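Local coordinates for protein NDP-N-acetyl-D-galactosaminuronic acid dehydrogenase (Methanosarcina mazei Go1, PDB 3G79) that probably oxidises UDP-N-acetyl-D-mannosamine to UDP-N-acetyl-D-mannosaminuronate, using two molecules of NAD+ per sugar, at residues G16-I21 / V211-P216. Numbering follows the deposited sequence.
Sequences GPIKKI and VELYSP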
loop_
_atom_site.group_PDB
_atom_site.type_symbol
_atom_site.label_atom_id
_atom_site.label_comp_id
_atom_site.label_asym_id
_atom_site.label_seq_id
_atom_site.Cartn_x
_atom_site.Cartn_y
_atom_site.Cartn_z
ATOM N N GLY A 16 15.048 18.098 -37.716
ATOM C CA GLY A 16 15.460 16.716 -37.898
ATOM C C GLY A 16 15.768 16.016 -36.582
ATOM O O GLY A 16 15.563 16.578 -35.516
ATOM N N PRO A 17 16.267 14.775 -36.654
ATOM C CA PRO A 17 16.621 14.044 -35.442
ATOM C C PRO A 17 17.700 14.739 -34.583
ATOM O O PRO A 17 18.581 15.413 -35.127
ATOM C CB PRO A 17 17.144 12.705 -35.979
ATOM C CG PRO A 17 17.366 12.923 -37.453
ATOM C CD PRO A 17 16.384 13.943 -37.861
ATOM N N ILE A 18 17.616 14.546 -33.255
ATOM C CA ILE A 18 18.530 15.122 -32.285
ATOM C C ILE A 18 19.914 14.613 -32.581
ATOM O O ILE A 18 20.120 13.409 -32.714
ATOM C CB ILE A 18 18.162 14.682 -30.887
ATOM C CG1 ILE A 18 16.887 15.369 -30.425
ATOM C CG2 ILE A 18 19.240 15.020 -29.909
ATOM C CD1 ILE A 18 16.273 14.705 -29.221
ATOM N N LYS A 19 20.868 15.528 -32.696
ATOM C CA LYS A 19 22.236 15.152 -32.998
ATOM C C LYS A 19 23.230 15.814 -32.072
ATOM O O LYS A 19 24.307 15.260 -31.826
ATOM C CB LYS A 19 22.595 15.536 -34.447
ATOM C CG LYS A 19 22.064 14.593 -35.501
ATOM C CD LYS A 19 22.798 13.279 -35.535
ATOM C CE LYS A 19 21.999 12.262 -36.310
ATOM N NZ LYS A 19 22.433 10.843 -36.078
ATOM N N LYS A 20 22.914 17.023 -31.615
ATOM C CA LYS A 20 23.830 17.716 -30.722
ATOM C C LYS A 20 23.087 18.016 -29.449
ATOM O O LYS A 20 22.037 18.656 -29.471
ATOM C CB LYS A 20 24.415 19.025 -31.321
ATOM C CG LYS A 20 25.266 18.834 -32.597
ATOM C CD LYS A 20 26.544 19.709 -32.610
ATOM C CE LYS A 20 26.996 19.981 -34.056
ATOM N NZ LYS A 20 25.968 20.825 -34.765
ATOM N N ILE A 21 23.683 17.601 -28.344
ATOM C CA ILE A 21 23.057 17.617 -27.040
ATOM C C ILE A 21 23.952 18.400 -26.091
ATOM O O ILE A 21 25.142 18.405 -26.245
ATOM C CB ILE A 21 22.870 16.151 -26.539
ATOM C CG1 ILE A 21 21.871 15.438 -27.455
ATOM C CG2 ILE A 21 22.419 16.095 -25.076
ATOM C CD1 ILE A 21 21.725 13.949 -27.161
ATOM N N VAL A 211 11.319 11.713 -25.535
ATOM C CA VAL A 211 11.462 10.277 -25.715
ATOM C C VAL A 211 12.658 9.954 -26.630
ATOM O O VAL A 211 13.458 9.082 -26.318
ATOM C CB VAL A 211 10.154 9.650 -26.272
ATOM C CG1 VAL A 211 10.376 8.200 -26.680
ATOM C CG2 VAL A 211 9.049 9.722 -25.228
ATOM N N GLU A 212 12.806 10.690 -27.726
ATOM C CA GLU A 212 13.912 10.508 -28.666
ATOM C C GLU A 212 15.284 10.774 -28.036
ATOM O O GLU A 212 16.300 10.161 -28.432
ATOM C CB GLU A 212 13.732 11.416 -29.877
ATOM C CG GLU A 212 12.356 11.327 -30.534
ATOM C CD GLU A 212 12.168 12.329 -31.674
ATOM O OE1 GLU A 212 13.149 12.995 -32.099
ATOM O OE2 GLU A 212 11.009 12.464 -32.136
ATOM N N LEU A 213 15.307 11.686 -27.061
ATOM C CA LEU A 213 16.542 12.065 -26.415
ATOM C C LEU A 213 16.947 10.941 -25.496
ATOM O O LEU A 213 18.114 10.644 -25.367
ATOM C CB LEU A 213 16.360 13.372 -25.631
ATOM C CG LEU A 213 17.552 13.901 -24.879
ATOM C CD1 LEU A 213 18.742 14.081 -25.824
ATOM C CD2 LEU A 213 17.216 15.211 -24.115
ATOM N N TYR A 214 15.968 10.289 -24.878
ATOM C CA TYR A 214 16.294 9.267 -23.859
ATOM C C TYR A 214 16.246 7.781 -24.256
ATOM O O TYR A 214 16.830 6.968 -23.564
ATOM C CB TYR A 214 15.492 9.501 -22.562
ATOM C CG TYR A 214 15.884 10.795 -21.872
ATOM C CD1 TYR A 214 17.045 10.870 -21.073
ATOM C CD2 TYR A 214 15.119 11.941 -22.016
ATOM C CE1 TYR A 214 17.421 12.057 -20.454
ATOM C CE2 TYR A 214 15.500 13.127 -21.387
ATOM C CZ TYR A 214 16.646 13.177 -20.611
ATOM O OH TYR A 214 17.035 14.386 -20.012
ATOM N N SER A 215 15.549 7.420 -25.319
ATOM C CA SER A 215 15.486 6.015 -25.729
ATOM C C SER A 215 16.875 5.422 -26.005
ATOM O O SER A 215 17.132 4.298 -25.585
ATOM C CB SER A 215 14.547 5.798 -26.933
ATOM O OG SER A 215 13.189 5.708 -26.506
ATOM N N PRO A 216 17.790 6.172 -26.668
ATOM C CA PRO A 216 19.039 5.500 -27.027
ATOM C C PRO A 216 20.011 5.139 -25.894
ATOM O O PRO A 216 20.870 4.296 -26.093
ATOM C CB PRO A 216 19.692 6.456 -28.025
ATOM C CG PRO A 216 18.574 7.209 -28.590
ATOM C CD PRO A 216 17.590 7.388 -27.462
HETATM O O HOH W 1 15.678 12.418 -32.750
#
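Leu213, whose CG sits 4.1 Å above one face of the ring of Tyr214, its neighbour in the same segment, and offset toward the rim, turns its CD1 branch to Ile21. The carboxylate of Glu212 is the other flat group here: a water donates to its OE1 (2.7 Å) and accepts from the backbone N of Ile18 (2.9 Å), and Arg209 pairs with OE1 as a salt bridge. The rest of the contact is aliphatic. CD1 of Ile18 reaches CB of Leu213 at 3.8 Å, the two side chains crossing at about a right angle, and lies 4.2 Å from Glu212 CB. In the Rossmann-type NAD-binding domain, this joins the loop leading into strand 20-24, an inner strand of the mixed sheet, and Ile21 within that strand, to helix 204-214, which packs against the sheet. Ile21 CG1 meets Leu213 CD1 at 3.8 Å; the still shorter spacing of the two CD1 methyls is doubtful. In Leu213, CG anti to the backbone N (chi1 179°) carries the CD1 branch over to Ile21, and Leu142 and Val144 of strand 142-145 also receive this side chain. Phe37 of helix 30-39 touches both Ile21 and Leu213.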